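Local coordinates for protein polyketide synthase type I (Bacillus amyloliquefaciens, PDB 5KKU) that forms the N-terminal dehydratase domain of a polyketide synthase from the difficidin assembly line and probably removes water from carrier-bound intermediates, at residues Gln231-Thr236 against Asn271-Cys276; Thr236-Ser241 against Tyr266-Asn271; His28-Leu33 against Pro65-Glu70. All coordinates share one frame; numbering follows the deposited sequence.

In the fold
Contact 3 comes first along the chain, joining His28-Leu33 to Pro65-Glu70 in the predicted N-terminal hotdog region; contacts 1 and 2 follow in the C-terminal one. Contact 2 falls within the span that contact 1 closes, and their centres are about 7 Å apart. They share Thr236 and Asn271, and Leu273 of contact 1 packs on Ile237 and Tyr266 of contact 2, where strands 236-248, 258-266 and 272-283 run side by side. Contact 3 lies across the chain's centre, its own centre about 28 Å from that of contact 1 and about 31 Å from that of contact 2. The three thus sample both halves of a double-hotdog dehydratase, whose predicted catalytic residues, His25 and Asp198, come one from each half.

Contact 1. Residues Gln231-Thr236 against Asn271-Cys276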
# COMPACT_ATOMS: atom_id res chain seq x y z
N GLN A 231 -3.73 -2.16 -15.32
CA GLN A 231 -3.11 -1.19 -16.17
C GLN A 231 -2.17 -0.33 -15.35
O GLN A 231 -2.33 -0.22 -14.16
CB GLN A 231 -4.17 -0.33 -16.80
CG GLN A 231 -4.07 -0.19 -18.30
CD GLN A 231 -4.60 -1.38 -19.07
OE1 GLN A 231 -5.44 -2.10 -18.59
NE2 GLN A 231 -4.11 -1.56 -20.27
N PRO A 232 -1.19 0.29 -15.97
CA PRO A 232 -0.28 1.16 -15.24
C PRO A 232 -0.90 2.47 -14.84
O PRO A 232 -1.74 2.95 -15.53
CB PRO A 232 0.84 1.40 -16.23
CG PRO A 232 0.22 1.16 -17.54
CD PRO A 232 -0.80 0.11 -17.35
N PHE A 233 -0.54 3.00 -13.70
CA PHE A 233 -1.08 4.24 -13.25
C PHE A 233 -0.75 5.44 -14.14
O PHE A 233 0.33 5.60 -14.55
CB PHE A 233 -0.57 4.52 -11.84
CG PHE A 233 -1.11 3.60 -10.78
CD1 PHE A 233 -2.35 3.09 -10.86
CD2 PHE A 233 -0.34 3.30 -9.68
CE1 PHE A 233 -2.83 2.28 -9.86
CE2 PHE A 233 -0.82 2.50 -8.68
CZ PHE A 233 -2.06 1.98 -8.77
N PRO A 234 -1.70 6.33 -14.35
CA PRO A 234 -1.42 7.58 -15.02
C PRO A 234 -1.05 8.65 -14.03
O PRO A 234 -0.87 8.30 -12.91
CB PRO A 234 -2.74 7.91 -15.66
CG PRO A 234 -3.71 7.29 -14.78
CD PRO A 234 -3.11 6.00 -14.41
N LYS A 235 -0.95 9.89 -14.43
CA LYS A 235 -0.58 10.96 -13.56
C LYS A 235 -1.55 11.18 -12.42
O LYS A 235 -1.16 11.44 -11.34
CB LYS A 235 -0.41 12.22 -14.35
CG LYS A 235 0.89 12.31 -15.09
CD LYS A 235 1.01 13.59 -15.86
CE LYS A 235 2.25 13.56 -16.74
NZ LYS A 235 2.29 14.61 -17.79
N THR A 236 -2.83 11.09 -12.69
CA THR A 236 -3.80 11.21 -11.63
C THR A 236 -4.66 9.97 -11.61
O THR A 236 -5.11 9.53 -12.60
CB THR A 236 -4.75 12.41 -11.84
OG1 THR A 236 -4.02 13.62 -11.95
CG2 THR A 236 -5.75 12.52 -10.73
N ASN A 271 -11.81 3.75 -16.63
CA ASN A 271 -11.27 2.41 -16.71
C ASN A 271 -10.73 1.90 -15.40
O ASN A 271 -10.20 2.65 -14.66
CB ASN A 271 -10.14 2.39 -17.72
CG ASN A 271 -10.56 2.88 -19.06
OD1 ASN A 271 -11.52 2.40 -19.63
ND2 ASN A 271 -9.86 3.84 -19.56
N VAL A 272 -10.92 0.62 -15.14
CA VAL A 272 -10.31 -0.04 -14.01
C VAL A 272 -8.78 -0.16 -14.09
O VAL A 272 -8.27 -0.82 -14.93
CB VAL A 272 -10.99 -1.39 -13.72
CG1 VAL A 272 -10.23 -2.17 -12.67
CG2 VAL A 272 -12.40 -1.18 -13.25
N LEU A 273 -8.06 0.45 -13.18
CA LEU A 273 -6.62 0.31 -13.18
C LEU A 273 -6.21 -0.77 -12.22
O LEU A 273 -5.36 -1.53 -12.55
CB LEU A 273 -5.85 1.60 -12.90
CG LEU A 273 -6.31 2.93 -13.43
CD1 LEU A 273 -5.74 4.10 -12.68
CD2 LEU A 273 -6.12 3.10 -14.91
N ALA A 274 -6.84 -0.82 -11.08
CA ALA A 274 -6.57 -1.81 -10.09
C ALA A 274 -7.76 -2.18 -9.21
O ALA A 274 -8.63 -1.42 -9.03
CB ALA A 274 -5.41 -1.34 -9.26
N GLU A 275 -7.74 -3.36 -8.63
CA GLU A 275 -8.76 -3.80 -7.73
C GLU A 275 -8.17 -4.31 -6.44
O GLU A 275 -7.22 -5.07 -6.45
CB GLU A 275 -9.58 -4.91 -8.35
CG GLU A 275 -10.51 -4.55 -9.47
CD GLU A 275 -11.47 -5.66 -9.77
OE1 GLU A 275 -11.03 -6.74 -10.02
OE2 GLU A 275 -12.65 -5.48 -9.71
N CYS A 276 -8.77 -3.95 -5.35
CA CYS A 276 -8.37 -4.42 -4.08
C CYS A 276 -9.54 -4.97 -3.33
O CYS A 276 -10.43 -4.29 -3.00
CB CYS A 276 -7.70 -3.31 -3.31
SG CYS A 276 -7.08 -3.74 -1.73
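Leu273 turns its CD1 methyl to Pro234 and Phe233, which meet it from neighbouring directions. The CD1 atom of Leu273 lies 3.7 Å from CD of Pro234, the two side chains reaching toward each other. The same methyl stands 4.0 Å from CD1 of Phe233, at the edge of the phenyl ring and near its plane. With CG of Phe233 anti to its carbonyl carbon (chi1 -69°), the ring swings toward the strand although its CB does not point there. Ala274 CB is a looser neighbour, 4.5 Å from CE1 of Phe233, and also packs on Phe227 and Met229.

Next to this apolar patch, Gln231 N donates to Leu273 O over 3.3 Å, in the carbonyl plane and on a lone pair, beside the backbone pairing of Tyr230 with Leu273. Leu273 and Ala274 face Ile265 in a classic beta bulge. Phe233 also meets Phe196 edge-to-face, and its carbonyl oxygen accepts from Arg187. The loop between strands 219-229 and 236-248 thereby packs on the start of strand 272-283, in the predicted C-terminal hotdog fold.

Pro232 and Pro234 have no N-H to offer, which fits an attachment made of one long backbone bond and apolar packing.

Contact 2. Residues Thr236-Ser241 against Tyr266-Asn271; sequences TIYTYS and YDRAGN
An antiparallel pair near the end of strand 258-266 joins it to strand 236-248. Tyr238 and Tyr266 form a hydrogen-bonded pair: Tyr238 N donates to Tyr266 O at 2.8 Å, and Tyr266 N returns a straighter bond of 2.7 Å to Tyr238 O. The Tyr238 ring leans over the turn, its CE1 atom 3.5 Å from CB of Arg268. That arginine bends at chi2 (58°), bringing its guanidinium edge to the phenol, with planes 65° apart; the bond from Arg268 NH2 to Tyr238 OH is long and weak at 3.4 Å, though nearly straight. The hydroxyl also pairs with Glu176, and helix 128-133 packs on both side chains. Tyr266 lies alongside Tyr240, whose CB meets the ring edge at CE2, 3.6 Å away. Their hydroxyls find separate partners, Lys124 O for Tyr266 and Glu172 for Tyr240, as suits apolar flanks with polar ends.

Asp267 ties the turn to Asn271 with both oxygens: OD1 is met from above the carboxylate plane by Asn271 N at 2.8 Å, while OD2 uses its syn lone pair for Asn271 ND2 at 3.1 Å. Gly270 adopts a positive phi (86°), where a side chain would press on the preceding carbonyl. This is a type I turn with a G1 bulge, the turn of a 3:5 beta hairpin, linking strands 258-266 and 272-283 of the predicted C-terminal hotdog fold.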
# COMPACT_ATOMS: atom_id res chain seq x y z
N THR A 236 -2.83 11.09 -12.69
CA THR A 236 -3.80 11.21 -11.63
C THR A 236 -4.66 9.97 -11.61
O THR A 236 -5.11 9.53 -12.60
CB THR A 236 -4.75 12.41 -11.84
OG1 THR A 236 -4.02 13.62 -11.95
CG2 THR A 236 -5.75 12.52 -10.73
N ILE A 237 -4.90 9.42 -10.43
CA ILE A 237 -5.82 8.33 -10.26
C ILE A 237 -7.04 8.64 -9.42
O ILE A 237 -7.10 9.63 -8.73
CB ILE A 237 -5.18 7.09 -9.69
CG1 ILE A 237 -4.69 7.35 -8.28
CG2 ILE A 237 -4.07 6.59 -10.58
CD1 ILE A 237 -4.33 6.14 -7.50
N TYR A 238 -8.02 7.78 -9.48
CA TYR A 238 -9.25 7.96 -8.76
C TYR A 238 -9.62 6.73 -8.02
O TYR A 238 -10.10 5.82 -8.59
CB TYR A 238 -10.35 8.37 -9.72
CG TYR A 238 -10.04 9.62 -10.48
CD1 TYR A 238 -9.24 9.60 -11.58
CD2 TYR A 238 -10.54 10.79 -10.08
CE1 TYR A 238 -8.94 10.74 -12.23
CE2 TYR A 238 -10.25 11.93 -10.73
CZ TYR A 238 -9.47 11.90 -11.81
OH TYR A 238 -9.21 13.03 -12.41
N THR A 239 -9.36 6.74 -6.74
CA THR A 239 -9.63 5.66 -5.87
C THR A 239 -11.07 5.65 -5.37
O THR A 239 -11.46 6.45 -4.59
CB THR A 239 -8.60 5.63 -4.72
OG1 THR A 239 -7.29 5.44 -5.25
CG2 THR A 239 -8.91 4.52 -3.78
N TYR A 240 -11.86 4.72 -5.83
CA TYR A 240 -13.20 4.62 -5.45
C TYR A 240 -13.41 3.59 -4.35
O TYR A 240 -12.82 2.54 -4.38
CB TYR A 240 -14.01 4.25 -6.66
CG TYR A 240 -15.41 3.87 -6.37
CD1 TYR A 240 -16.39 4.81 -6.32
CD2 TYR A 240 -15.76 2.58 -6.17
CE1 TYR A 240 -17.66 4.49 -6.04
CE2 TYR A 240 -17.04 2.24 -5.89
CZ TYR A 240 -17.99 3.21 -5.84
OH TYR A 240 -19.24 2.93 -5.56
N SER A 241 -14.26 3.88 -3.40
CA SER A 241 -14.56 3.02 -2.30
C SER A 241 -16.05 3.13 -1.87
O SER A 241 -16.62 4.17 -1.91
CB SER A 241 -13.59 3.35 -1.19
OG SER A 241 -13.87 2.76 0.02
N TYR A 266 -9.48 3.86 -10.40
CA TYR A 266 -9.85 4.26 -11.74
C TYR A 266 -8.91 5.26 -12.38
O TYR A 266 -8.29 6.00 -11.68
CB TYR A 266 -11.24 4.84 -11.72
CG TYR A 266 -12.31 3.84 -11.46
CD1 TYR A 266 -12.76 2.99 -12.45
CD2 TYR A 266 -12.87 3.74 -10.21
CE1 TYR A 266 -13.74 2.08 -12.17
CE2 TYR A 266 -13.84 2.84 -9.94
CZ TYR A 266 -14.26 2.01 -10.90
OH TYR A 266 -15.20 1.15 -10.56
N ASP A 267 -8.75 5.11 -13.64
CA ASP A 267 -8.52 6.26 -14.24
C ASP A 267 -9.85 6.99 -14.33
O ASP A 267 -10.92 6.73 -13.95
CB ASP A 267 -7.71 6.16 -15.54
CG ASP A 267 -8.46 5.55 -16.70
OD1 ASP A 267 -9.68 5.55 -16.69
OD2 ASP A 267 -7.83 5.09 -17.64
N ARG A 268 -9.49 8.09 -14.95
CA ARG A 268 -10.23 9.26 -15.27
C ARG A 268 -11.27 9.08 -16.33
O ARG A 268 -12.35 9.59 -16.19
CB ARG A 268 -9.25 10.32 -15.71
CG ARG A 268 -9.83 11.61 -16.15
CD ARG A 268 -10.66 12.27 -15.09
NE ARG A 268 -11.57 13.16 -15.73
CZ ARG A 268 -12.01 14.30 -15.24
NH1 ARG A 268 -12.86 15.00 -15.94
NH2 ARG A 268 -11.61 14.72 -14.07
N ALA A 269 -10.93 8.36 -17.37
CA ALA A 269 -11.93 7.94 -18.30
C ALA A 269 -12.81 6.86 -17.76
O ALA A 269 -13.67 6.41 -18.43
CB ALA A 269 -11.28 7.50 -19.59
N GLY A 270 -12.62 6.47 -16.53
CA GLY A 270 -13.41 5.43 -15.93
C GLY A 270 -12.98 4.01 -16.12
O GLY A 270 -13.72 3.16 -15.82
N ASN A 271 -11.81 3.75 -16.63
CA ASN A 271 -11.27 2.41 -16.71
C ASN A 271 -10.73 1.90 -15.40
O ASN A 271 -10.20 2.65 -14.66
CB ASN A 271 -10.14 2.39 -17.72
CG ASN A 271 -10.56 2.88 -19.06
OD1 ASN A 271 -11.52 2.40 -19.63
ND2 ASN A 271 -9.86 3.84 -19.56

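Contact 3. Residues His28-Leu33 against Pro65-Glu70; sequences HQIRVL and PVVTSE
The carbonyl oxygen of Arg31 takes two approaches from the facing segment: Thr68 N donates a hydrogen bond of 3.0 Å, and the CA of Val67 offers a C-H contact at 3.4 Å. Farther along, Leu33 N makes only a weak, bent bond to Val66 O, which also receives a C-H contact from Val32 CA.

Val32 and Val67, a non-hydrogen-bonded antiparallel pair, share one face and meet through their CG2 methyls at 3.4 Å, a tight approach. The other branch of Val32, CG1, is set anti to the backbone N (chi1 -178°) and reaches CB of Pro65 at 3.5 Å. CG1 of Val67 touches CG2 of Ile30 at 3.7 Å. Each valine thus sends one methyl to the other and the second to a further partner, which suits a pair held by few bonds. Leu33 and Val66 run side by side on the opposite face.

CB of Arg31 passes 3.6 Å from Thr68 OG1. Both residues bind His17, Arg31 NH1 through the backbone oxygen and Thr68 OG1 through ND1, while helix 20-23 packs against them.

Strands 30-33 and 66-67 lie at one end of a small antiparallel sheet in the predicted N-terminal hotdog fold; its next strand, 25-27, carries His25, the predicted proton acceptor, whose side chain is about 5 Å from that of Val32. Close aliphatic packing, more than backbone bonding, joins the two segments.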
# COMPACT_ATOMS: atom_id res chain seq x y z
N HIS A 28 6.42 8.31 14.13
CA HIS A 28 7.18 8.81 15.26
C HIS A 28 8.63 9.12 14.90
O HIS A 28 9.52 8.76 15.58
CB HIS A 28 7.12 7.91 16.48
CG HIS A 28 5.78 7.79 17.10
ND1 HIS A 28 4.92 6.76 16.81
CD2 HIS A 28 5.17 8.51 18.06
CE1 HIS A 28 3.84 6.86 17.54
NE2 HIS A 28 3.97 7.93 18.30
N GLN A 29 8.83 9.81 13.82
CA GLN A 29 10.13 10.28 13.47
C GLN A 29 11.08 9.17 13.10
O GLN A 29 12.23 9.38 13.05
CB GLN A 29 10.70 11.22 14.56
CG GLN A 29 10.14 12.63 14.47
CD GLN A 29 10.71 13.63 15.46
OE1 GLN A 29 10.39 13.60 16.64
NE2 GLN A 29 11.51 14.52 14.97
N ILE A 30 10.55 8.01 12.85
CA ILE A 30 11.35 6.90 12.40
C ILE A 30 10.98 6.54 10.96
O ILE A 30 9.85 6.50 10.64
CB ILE A 30 11.23 5.70 13.32
CG1 ILE A 30 11.76 6.02 14.69
CG2 ILE A 30 11.92 4.51 12.73
CD1 ILE A 30 11.12 5.20 15.75
N ARG A 31 11.99 6.30 10.12
CA ARG A 31 11.75 5.96 8.72
C ARG A 31 11.38 4.49 8.58
O ARG A 31 12.14 3.60 8.96
CB ARG A 31 12.99 6.27 7.88
CG ARG A 31 13.40 7.73 7.90
CD ARG A 31 14.56 7.99 6.95
NE ARG A 31 15.18 9.29 7.18
CZ ARG A 31 16.03 9.87 6.34
NH1 ARG A 31 16.37 9.27 5.21
NH2 ARG A 31 16.55 11.06 6.64
N VAL A 32 10.19 4.24 8.02
CA VAL A 32 9.71 2.87 7.82
C VAL A 32 9.30 2.64 6.38
O VAL A 32 9.19 3.59 5.59
CB VAL A 32 8.52 2.56 8.75
CG1 VAL A 32 8.07 1.12 8.55
CG2 VAL A 32 8.89 2.82 10.20
N LEU A 33 9.07 1.38 6.02
CA LEU A 33 8.66 1.03 4.67
C LEU A 33 7.19 0.64 4.62
O LEU A 33 6.79 -0.37 5.21
CB LEU A 33 9.53 -0.11 4.13
CG LEU A 33 9.32 -0.49 2.67
CD1 LEU A 33 9.31 0.75 1.79
CD2 LEU A 33 10.39 -1.47 2.21
N PRO A 65 7.44 -4.24 9.86
CA PRO A 65 7.75 -3.07 9.07
C PRO A 65 9.22 -3.01 8.70
O PRO A 65 9.99 -3.38 9.50
CB PRO A 65 7.37 -1.94 10.01
CG PRO A 65 7.59 -2.46 11.33
CD PRO A 65 7.15 -3.88 11.25
N VAL A 66 9.58 -2.65 7.49
CA VAL A 66 10.96 -2.42 7.13
C VAL A 66 11.38 -1.03 7.61
O VAL A 66 10.95 -0.05 7.08
CB VAL A 66 11.20 -2.56 5.62
CG1 VAL A 66 12.54 -2.03 5.20
CG2 VAL A 66 11.03 -3.98 5.16
N VAL A 67 12.21 -0.97 8.64
CA VAL A 67 12.71 0.26 9.22
C VAL A 67 14.17 0.51 8.86
O VAL A 67 14.98 -0.33 9.02
CB VAL A 67 12.52 0.25 10.73
CG1 VAL A 67 13.28 1.35 11.42
CG2 VAL A 67 11.07 0.32 11.07
N THR A 68 14.49 1.73 8.49
CA THR A 68 15.87 2.12 8.23
C THR A 68 16.42 3.08 9.23
O THR A 68 15.71 3.67 9.96
CB THR A 68 16.10 2.66 6.81
OG1 THR A 68 15.51 3.95 6.67
CG2 THR A 68 15.51 1.80 5.84
N SER A 69 17.72 3.24 9.23
CA SER A 69 18.40 4.10 10.15
C SER A 69 19.62 4.74 9.49
O SER A 69 20.05 4.30 8.48
CB SER A 69 18.81 3.28 11.35
OG SER A 69 19.61 3.96 12.25
N GLU A 70 20.16 5.80 10.07
CA GLU A 70 21.46 6.26 9.69
C GLU A 70 22.51 5.18 9.88
O GLU A 70 23.48 5.13 9.17
CB GLU A 70 21.83 7.49 10.47
CG GLU A 70 21.05 8.68 10.02
CD GLU A 70 21.61 9.33 8.77
OE1 GLU A 70 22.74 8.98 8.41
OE2 GLU A 70 20.94 10.18 8.19